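Local structure of possible metal-dependent hydrolase (Veillonella parvula, 3RPC) at residues N12-L17 / P28-K33; I223-D228 / A254-G259. The protein probably acts as a metal-dependent hydrolase of the metallo-beta-lactamase superfamily, carrying zinc ions in its presumed active site. All coordinates share one frame; numbering follows the deposited sequence.

Contact 1 (N12-L17 / P28-K33); sequences NATGKL and PFLAPK
Thr-14 reaches across to the chain that leaves strand 22-26, and its short side chain touches three successive residues there, Pro-28, Phe-29 and Leu-30. From CB the group divides into a polar and an apolar branch with separate tasks. The hydroxyl OG1 lies anti to the carbonyl carbon (chi1 -56°), which carries it over the backbone where Pro-28 passes into Phe-29: OG1 is 3.6 Å from Pro-28 CA and 3.1 Å from Phe-29 N. OG1 is hydrogen-bonded to the carbonyl oxygen of Asp-27, so the hydroxyl is held against the loop just where it leaves the strand. A water adds a second link, donating to Phe-29 O at 2.7 Å and, weakly, to Thr-14 OG1 at 3.4 Å.

The methyl CG2 takes the apolar side. It lies 3.7 Å from Pro-28 CA and 4.1 Å from Leu-30 CD2, the threonine and leucine side chains crossing at about a right angle. Beyond these, Asn-12 brings its amide obliquely to the ring of Phe-29, with ND2 4.4 Å from CD2; that same ND2 is hydrogen-bonded to Asp-76 O, which ties the amide to the backbone of a zinc ligand. The Phe-29 ring also takes a cation-pi contact from Arg-11.

Within the metallo-beta-lactamase fold, the contact joins the start of strand 14-19 to the loop that follows its antiparallel neighbour, strand 22-26. Leu-30 continues on to Met-58 and Leu-61 of helix 58-62, while Pro-28 packs on Ala-82 of helix 80-85, so the buried first half of this loop, Pro-28 to Leu-30, lies between Thr-14, at the start of an inner strand, and the two helices.

Contact 2 (I223-D228 / A254-G259); sequences IAVHMD and AVPEDG. With ZN (zinc ion), chain F.
With chi1 at -60°, Ile-223 sets CG2 anti to its backbone nitrogen and turns that methyl onto the ring of Pro-256, 3.8 Å from CD; the two side chains meet at about a right angle. Val-225 CG1 reaches the same ring, 4.1 Å from Pro-256 CG. One proline thus packs against two residues of strand 221-225. Selenomethionine Met-227 bends at chi3 (-78°), bringing CE to within 4.1 Å of Val-255 CG1.

The backbones are joined by a single direct bond: Ala-224 N donates to Ala-254 O at 2.9 Å, almost straight at 178°. Ile-223 and Ala-254 form a parallel bridge, their side chains on the same face of the sheet. Short strand 253-254 is the outermost strand here, and helix 237-246 lies on the chain between the two parallel strands, a beta-alpha-beta crossover in one of the two sheets of the metallo-beta-lactamase fold. Val-255 and Met-227 both rest on Val-240 of that helix.

Past the bridge the chains part and water fills in. One molecule donates to both Ala-224 O and Pro-256 O, each at 2.8 Å. Farther on, two more waters lie between the carboxylate of Asp-258 and the carbonyl oxygens of Met-227 and Asp-228, and Arg-237 forms salt bridges with both aspartates.

Where the strand ends, His-226 binds zinc through NE2 at 2.3 Å, alongside Asp-76, His-77 and Asp-168.

Both contacts are largely buried, but contact 2 runs outward to charged and partly exposed residues near its loop end, whereas every touching residue of contact 1 is enclosed. They belong to different sheets: contact 1 ties strand 14-19 to a loop, contact 2 pairs strand 221-225 with the edge strand 253-254. Contact 1 relies on a threonine side chain and a bridging water, contact 2 on a backbone bond between parallel strands. They meet beside the zinc site, where Asn-12 O and His-226 N, 2.8 Å apart, probably form a hydrogen bond, and Ala-13 CB packs 3.9 Å from CD2 of the His-226 ring, consistent with second-shell positioning of this ligand.

Contact 1 (N12-L17 / P28-K33)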
ATOM      1  N   ASN A  12      -7.745  11.441 -21.289  1.00 14.30           N
ATOM      2  CA  ASN A  12      -6.951  11.389 -20.048  1.00 15.60           C
ATOM      3  C   ASN A  12      -6.863   9.953 -19.511  1.00 14.05           C
ATOM      4  O   ASN A  12      -6.290   9.092 -20.175  1.00 16.54           O
ATOM      5  CB  ASN A  12      -7.483  12.360 -18.987  1.00 15.37           C
ATOM      6  CG  ASN A  12      -6.442  12.688 -17.918  1.00 15.93           C
ATOM      7  OD1 ASN A  12      -5.267  12.929 -18.231  1.00 17.20           O
ATOM      8  ND2 ASN A  12      -6.863  12.712 -16.664  1.00 16.91           N
ATOM      9  N   ALA A  13      -7.448   9.690 -18.344  1.00 15.78           N
ATOM     10  CA  ALA A  13      -7.488   8.327 -17.803  1.00 14.48           C
ATOM     11  C   ALA A  13      -8.856   7.670 -17.998  1.00 15.21           C
ATOM     12  O   ALA A  13      -9.091   6.562 -17.526  1.00 16.16           O
ATOM     13  CB  ALA A  13      -7.116   8.321 -16.313  1.00 14.42           C
ATOM     14  N   THR A  14      -9.754   8.353 -18.701  1.00 14.81           N
ATOM     15  CA  THR A  14     -11.096   7.827 -18.915  1.00 16.14           C
ATOM     16  C   THR A  14     -11.077   6.874 -20.098  1.00 15.52           C
ATOM     17  O   THR A  14     -10.578   7.213 -21.164  1.00 16.01           O
ATOM     18  CB  THR A  14     -12.104   8.959 -19.200  1.00 15.02           C
ATOM     19  OG1 THR A  14     -12.069   9.916 -18.138  1.00 15.56           O
ATOM     20  CG2 THR A  14     -13.533   8.412 -19.349  1.00 15.04           C
ATOM     21  N   GLY A  15     -11.625   5.681 -19.899  1.00 16.29           N
ATOM     22  CA  GLY A  15     -11.681   4.681 -20.950  1.00 15.59           C
ATOM     23  C   GLY A  15     -12.830   3.730 -20.709  1.00 16.15           C
ATOM     24  O   GLY A  15     -13.450   3.765 -19.649  1.00 16.64           O
ATOM     25  N   LYS A  16     -13.125   2.894 -21.699  1.00 16.40           N
ATOM     26  CA  LYS A  16     -14.131   1.850 -21.548  1.00 17.51           C
ATOM     27  C   LYS A  16     -13.468   0.505 -21.810  1.00 17.28           C
ATOM     28  O   LYS A  16     -12.955   0.256 -22.908  1.00 18.55           O
ATOM     29  CB  LYS A  16     -15.311   2.078 -22.506  1.00 19.65           C
ATOM     30  CG  LYS A  16     -16.106   3.352 -22.206  1.00 19.47           C
ATOM     31  CD  LYS A  16     -17.049   3.742 -23.362  1.00 25.46           C
ATOM     32  CE  LYS A  16     -18.178   2.754 -23.535  1.00 27.43           C
ATOM     33  NZ  LYS A  16     -19.105   3.247 -24.604  1.00 21.47           N
ATOM     34  N   LEU A  17     -13.452  -0.341 -20.782  1.00 16.90           N
ATOM     35  CA  LEU A  17     -12.838  -1.654 -20.859  1.00 16.81           C
ATOM     36  C   LEU A  17     -13.932  -2.691 -20.972  1.00 17.13           C
ATOM     37  O   LEU A  17     -14.751  -2.842 -20.066  1.00 18.50           O
ATOM     38  CB  LEU A  17     -11.997  -1.923 -19.608  1.00 17.41           C
ATOM     39  CG  LEU A  17     -11.357  -3.310 -19.497  1.00 17.47           C
ATOM     40  CD1 LEU A  17     -10.342  -3.512 -20.621  1.00 18.45           C
ATOM     41  CD2 LEU A  17     -10.685  -3.500 -18.135  1.00 17.20           C
ATOM     42  N   PRO A  28     -14.202   8.360 -15.048  1.00 14.47           N
ATOM     43  CA  PRO A  28     -14.840   9.322 -15.956  1.00 16.00           C
ATOM     44  C   PRO A  28     -14.697  10.779 -15.509  1.00 14.11           C
ATOM     45  O   PRO A  28     -15.255  11.186 -14.479  1.00 15.73           O
ATOM     46  CB  PRO A  28     -16.313   8.898 -15.918  1.00 15.21           C
ATOM     47  CG  PRO A  28     -16.475   8.361 -14.531  1.00 15.28           C
ATOM     48  CD  PRO A  28     -15.202   7.595 -14.281  1.00 14.48           C
ATOM     49  N   PHE A  29     -13.947  11.537 -16.303  1.00 14.38           N
ATOM     50  CA  PHE A  29     -13.774  12.970 -16.155  1.00 13.66           C
ATOM     51  C   PHE A  29     -14.306  13.510 -17.467  1.00 15.03           C
ATOM     52  O   PHE A  29     -13.636  13.423 -18.492  1.00 17.18           O
ATOM     53  CB  PHE A  29     -12.270  13.244 -15.982  1.00 16.56           C
ATOM     54  CG  PHE A  29     -11.841  14.681 -16.193  1.00 16.19           C
ATOM     55  CD1 PHE A  29     -12.587  15.747 -15.705  1.00 19.41           C
ATOM     56  CD2 PHE A  29     -10.636  14.957 -16.830  1.00 15.84           C
ATOM     57  CE1 PHE A  29     -12.159  17.062 -15.890  1.00 19.52           C
ATOM     58  CE2 PHE A  29     -10.199  16.262 -17.008  1.00 20.43           C
ATOM     59  CZ  PHE A  29     -10.958  17.316 -16.538  1.00 20.21           C
ATOM     60  N   LEU A  30     -15.540  14.006 -17.443  1.00 15.23           N
ATOM     61  CA  LEU A  30     -16.297  14.185 -18.685  1.00 15.51           C
ATOM     62  C   LEU A  30     -16.564  15.640 -19.088  1.00 16.95           C
ATOM     63  O   LEU A  30     -17.283  15.889 -20.062  1.00 17.60           O
ATOM     64  CB  LEU A  30     -17.615  13.385 -18.623  1.00 15.49           C
ATOM     65  CG  LEU A  30     -17.454  11.893 -18.294  1.00 17.17           C
ATOM     66  CD1 LEU A  30     -18.805  11.165 -18.317  1.00 17.26           C
ATOM     67  CD2 LEU A  30     -16.465  11.234 -19.257  1.00 17.43           C
ATOM     68  N   ALA A  31     -15.985  16.595 -18.368  1.00 16.23           N
ATOM     69  CA  ALA A  31     -16.269  18.015 -18.606  1.00 17.32           C
ATOM     70  C   ALA A  31     -15.938  18.464 -20.024  1.00 17.45           C
ATOM     71  O   ALA A  31     -14.983  17.981 -20.636  1.00 16.79           O
ATOM     72  CB  ALA A  31     -15.508  18.881 -17.595  1.00 20.10           C
ATOM     73  N   PRO A  32     -16.714  19.420 -20.556  1.00 18.49           N
ATOM     74  CA  PRO A  32     -16.326  20.006 -21.845  1.00 16.51           C
ATOM     75  C   PRO A  32     -14.968  20.707 -21.773  1.00 18.94           C
ATOM     76  O   PRO A  32     -14.512  21.069 -20.687  1.00 17.47           O
ATOM     77  CB  PRO A  32     -17.435  21.033 -22.119  1.00 17.67           C
ATOM     78  CG  PRO A  32     -18.611  20.547 -21.299  1.00 17.67           C
ATOM     79  CD  PRO A  32     -18.005  19.927 -20.063  1.00 17.77           C
ATOM     80  N   LYS A  33     -14.344  20.887 -22.932  1.00 18.12           N
ATOM     81  CA  LYS A  33     -13.088  21.617 -23.062  1.00 17.29           C
ATOM     82  C   LYS A  33     -13.052  22.911 -22.240  1.00 18.15           C
ATOM     83  O   LYS A  33     -13.993  23.716 -22.266  1.00 21.82           O
ATOM     84  CB  LYS A  33     -12.838  21.920 -24.546  1.00 18.43           C
ATOM     85  CG  LYS A  33     -11.574  22.725 -24.834  1.00 19.97           C
ATOM     86  CD  LYS A  33     -11.329  22.833 -26.341  1.00 24.15           C
ATOM     87  CE  LYS A  33     -10.122  23.702 -26.668  1.00 28.60           C
ATOM     88  NZ  LYS A  33      -9.901  23.747 -28.145  1.00 33.03           N
TER
HETATM   89  O   HOH W   1     -11.168  12.903 -19.548  1.00 17.01           O

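Contact 2 (I223-D228 / A254-G259)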
ATOM      1  N   ILE A 223      -0.404  -0.092 -22.628  1.00 15.37           N
ATOM      2  CA  ILE A 223      -1.230   0.977 -23.180  1.00 15.25           C
ATOM      3  C   ILE A 223      -0.990   2.215 -22.336  1.00 14.83           C
ATOM      4  O   ILE A 223      -1.299   2.214 -21.143  1.00 15.92           O
ATOM      5  CB  ILE A 223      -2.736   0.597 -23.148  1.00 14.45           C
ATOM      6  CG1 ILE A 223      -2.971  -0.675 -23.969  1.00 17.95           C
ATOM      7  CG2 ILE A 223      -3.589   1.743 -23.690  1.00 16.96           C
ATOM      8  CD1 ILE A 223      -4.409  -1.228 -23.909  1.00 17.46           C
ATOM      9  N   ALA A 224      -0.419   3.257 -22.942  1.00 13.81           N
ATOM     10  CA  ALA A 224      -0.087   4.486 -22.228  1.00 13.83           C
ATOM     11  C   ALA A 224      -1.159   5.554 -22.405  1.00 16.03           C
ATOM     12  O   ALA A 224      -1.521   5.905 -23.538  1.00 16.55           O
ATOM     13  CB  ALA A 224       1.277   5.017 -22.685  1.00 14.49           C
ATOM     14  N   VAL A 225      -1.656   6.068 -21.285  1.00 14.59           N
ATOM     15  CA  VAL A 225      -2.735   7.054 -21.286  1.00 14.59           C
ATOM     16  C   VAL A 225      -2.461   8.184 -20.283  1.00 14.88           C
ATOM     17  O   VAL A 225      -1.321   8.353 -19.844  1.00 14.74           O
ATOM     18  CB  VAL A 225      -4.109   6.388 -21.011  1.00 11.71           C
ATOM     19  CG1 VAL A 225      -4.419   5.354 -22.097  1.00 16.30           C
ATOM     20  CG2 VAL A 225      -4.141   5.743 -19.627  1.00 15.34           C
ATOM     21  N   HIS A 226      -3.494   8.950 -19.929  1.00 15.53           N
ATOM     22  CA  HIS A 226      -3.379  10.070 -18.983  1.00 13.36           C
ATOM     23  C   HIS A 226      -2.541  11.215 -19.564  1.00 13.17           C
ATOM     24  O   HIS A 226      -1.758  11.855 -18.865  1.00 15.41           O
ATOM     25  CB  HIS A 226      -2.824   9.591 -17.622  1.00 14.07           C
ATOM     26  CG  HIS A 226      -3.209  10.462 -16.460  1.00 14.03           C
ATOM     27  ND1 HIS A 226      -2.867  11.794 -16.383  1.00 15.54           N
ATOM     28  CD2 HIS A 226      -3.888  10.184 -15.318  1.00 14.99           C
ATOM     29  CE1 HIS A 226      -3.327  12.305 -15.254  1.00 18.37           C
ATOM     30  NE2 HIS A 226      -3.950  11.347 -14.588  1.00 16.39           N
HETATM   31  N   MSE A 227      -2.742  11.496 -20.851  1.00 13.44           N
HETATM   32  CA  MSE A 227      -1.963  12.529 -21.522  1.00 14.70           C
HETATM   33  C   MSE A 227      -2.808  13.526 -22.310  1.00 15.18           C
HETATM   34  O   MSE A 227      -3.975  13.266 -22.626  1.00 16.88           O
HETATM   35  CB  MSE A 227      -0.940  11.882 -22.456  1.00 15.37           C
HETATM   36  CG  MSE A 227       0.156  11.158 -21.681  1.00 14.20           C
HETATM   37 SE   MSE A 227       1.421  10.160 -22.774  0.72 15.99          SE
HETATM   38  CE  MSE A 227       0.308   8.612 -23.151  1.00 19.18           C
ATOM     39  N   ASP A 228      -2.182  14.663 -22.604  1.00 14.16           N
ATOM     40  CA  ASP A 228      -2.720  15.664 -23.521  1.00 14.55           C
ATOM     41  C   ASP A 228      -4.113  16.154 -23.110  1.00 16.53           C
ATOM     42  O   ASP A 228      -4.925  16.507 -23.974  1.00 18.62           O
ATOM     43  CB  ASP A 228      -2.774  15.111 -24.953  1.00 16.46           C
ATOM     44  CG  ASP A 228      -1.410  14.671 -25.492  1.00 19.04           C
ATOM     45  OD1 ASP A 228      -0.384  14.901 -24.841  1.00 20.55           O
ATOM     46  OD2 ASP A 228      -1.383  14.080 -26.595  1.00 25.30           O
ATOM     47  N   ALA A 254       1.393   0.772 -26.838  1.00 15.50           N
ATOM     48  CA  ALA A 254       0.402   1.511 -27.617  1.00 17.41           C
ATOM     49  C   ALA A 254       0.169   2.872 -26.979  1.00 18.07           C
ATOM     50  O   ALA A 254       0.176   3.007 -25.750  1.00 16.96           O
ATOM     51  CB  ALA A 254      -0.898   0.735 -27.686  1.00 17.22           C
ATOM     52  N   VAL A 255      -0.034   3.879 -27.819  1.00 16.13           N
ATOM     53  CA  VAL A 255      -0.386   5.219 -27.364  1.00 14.99           C
ATOM     54  C   VAL A 255      -1.676   5.609 -28.079  1.00 18.56           C
ATOM     55  O   VAL A 255      -1.645   6.280 -29.113  1.00 18.55           O
ATOM     56  CB  VAL A 255       0.724   6.238 -27.684  1.00 15.88           C
ATOM     57  CG1 VAL A 255       0.399   7.592 -27.077  1.00 16.82           C
ATOM     58  CG2 VAL A 255       2.076   5.728 -27.180  1.00 18.03           C
ATOM     59  N   PRO A 256      -2.821   5.163 -27.548  1.00 16.70           N
ATOM     60  CA  PRO A 256      -4.060   5.379 -28.308  1.00 16.92           C
ATOM     61  C   PRO A 256      -4.492   6.835 -28.344  1.00 17.67           C
ATOM     62  O   PRO A 256      -4.289   7.577 -27.386  1.00 16.63           O
ATOM     63  CB  PRO A 256      -5.092   4.552 -27.536  1.00 15.48           C
ATOM     64  CG  PRO A 256      -4.541   4.530 -26.117  1.00 15.45           C
ATOM     65  CD  PRO A 256      -3.050   4.389 -26.318  1.00 16.82           C
ATOM     66  N   GLU A 257      -5.096   7.235 -29.460  1.00 16.81           N
ATOM     67  CA  GLU A 257      -5.742   8.529 -29.535  1.00 17.95           C
ATOM     68  C   GLU A 257      -7.035   8.498 -28.727  1.00 16.17           C
ATOM     69  O   GLU A 257      -7.585   7.434 -28.440  1.00 16.88           O
ATOM     70  CB  GLU A 257      -6.074   8.870 -30.986  1.00 17.34           C
ATOM     71  CG  GLU A 257      -4.863   8.949 -31.900  1.00 20.73           C
ATOM     72  CD  GLU A 257      -3.923  10.083 -31.553  1.00 24.91           C
ATOM     73  OE1 GLU A 257      -4.354  11.072 -30.935  1.00 28.17           O
ATOM     74  OE2 GLU A 257      -2.729   9.987 -31.900  1.00 28.60           O
ATOM     75  N   ASP A 258      -7.527   9.678 -28.378  1.00 17.41           N
ATOM     76  CA  ASP A 258      -8.836   9.775 -27.755  1.00 17.87           C
ATOM     77  C   ASP A 258      -9.855   9.183 -28.716  1.00 18.47           C
ATOM     78  O   ASP A 258      -9.924   9.605 -29.874  1.00 18.71           O
ATOM     79  CB  ASP A 258      -9.179  11.236 -27.476  1.00 16.04           C
ATOM     80  CG  ASP A 258      -8.361  11.834 -26.333  1.00 16.92           C
ATOM     81  OD1 ASP A 258      -7.538  11.116 -25.716  1.00 18.44           O
ATOM     82  OD2 ASP A 258      -8.563  13.033 -26.036  1.00 19.14           O
ATOM     83  N   GLY A 259     -10.645   8.221 -28.240  1.00 16.64           N
ATOM     84  CA  GLY A 259     -11.673   7.583 -29.053  1.00 18.46           C
ATOM     85  C   GLY A 259     -11.213   6.299 -29.727  1.00 20.75           C
ATOM     86  O   GLY A 259     -12.028   5.568 -30.290  1.00 21.83           O
TER
HETATM   87 ZN    ZN F 302      -4.725  11.764 -12.502  0.71 16.48          ZN
HETATM   88  O   HOH W   2      -2.874   7.853 -24.962  1.00 16.97           O
HETATM   89  O   HOH W   3      -6.056  11.511 -23.514  1.00 16.38           O
HETATM   90  O   HOH W   4      -6.140  14.105 -25.384  1.00 19.44           O
HETATM   91  O   HOH W   5      -5.297  12.992 -10.638  1.00 22.04           O
HETATM   92  O   HOH W   6      -2.585  13.140 -12.190  1.00 16.97           O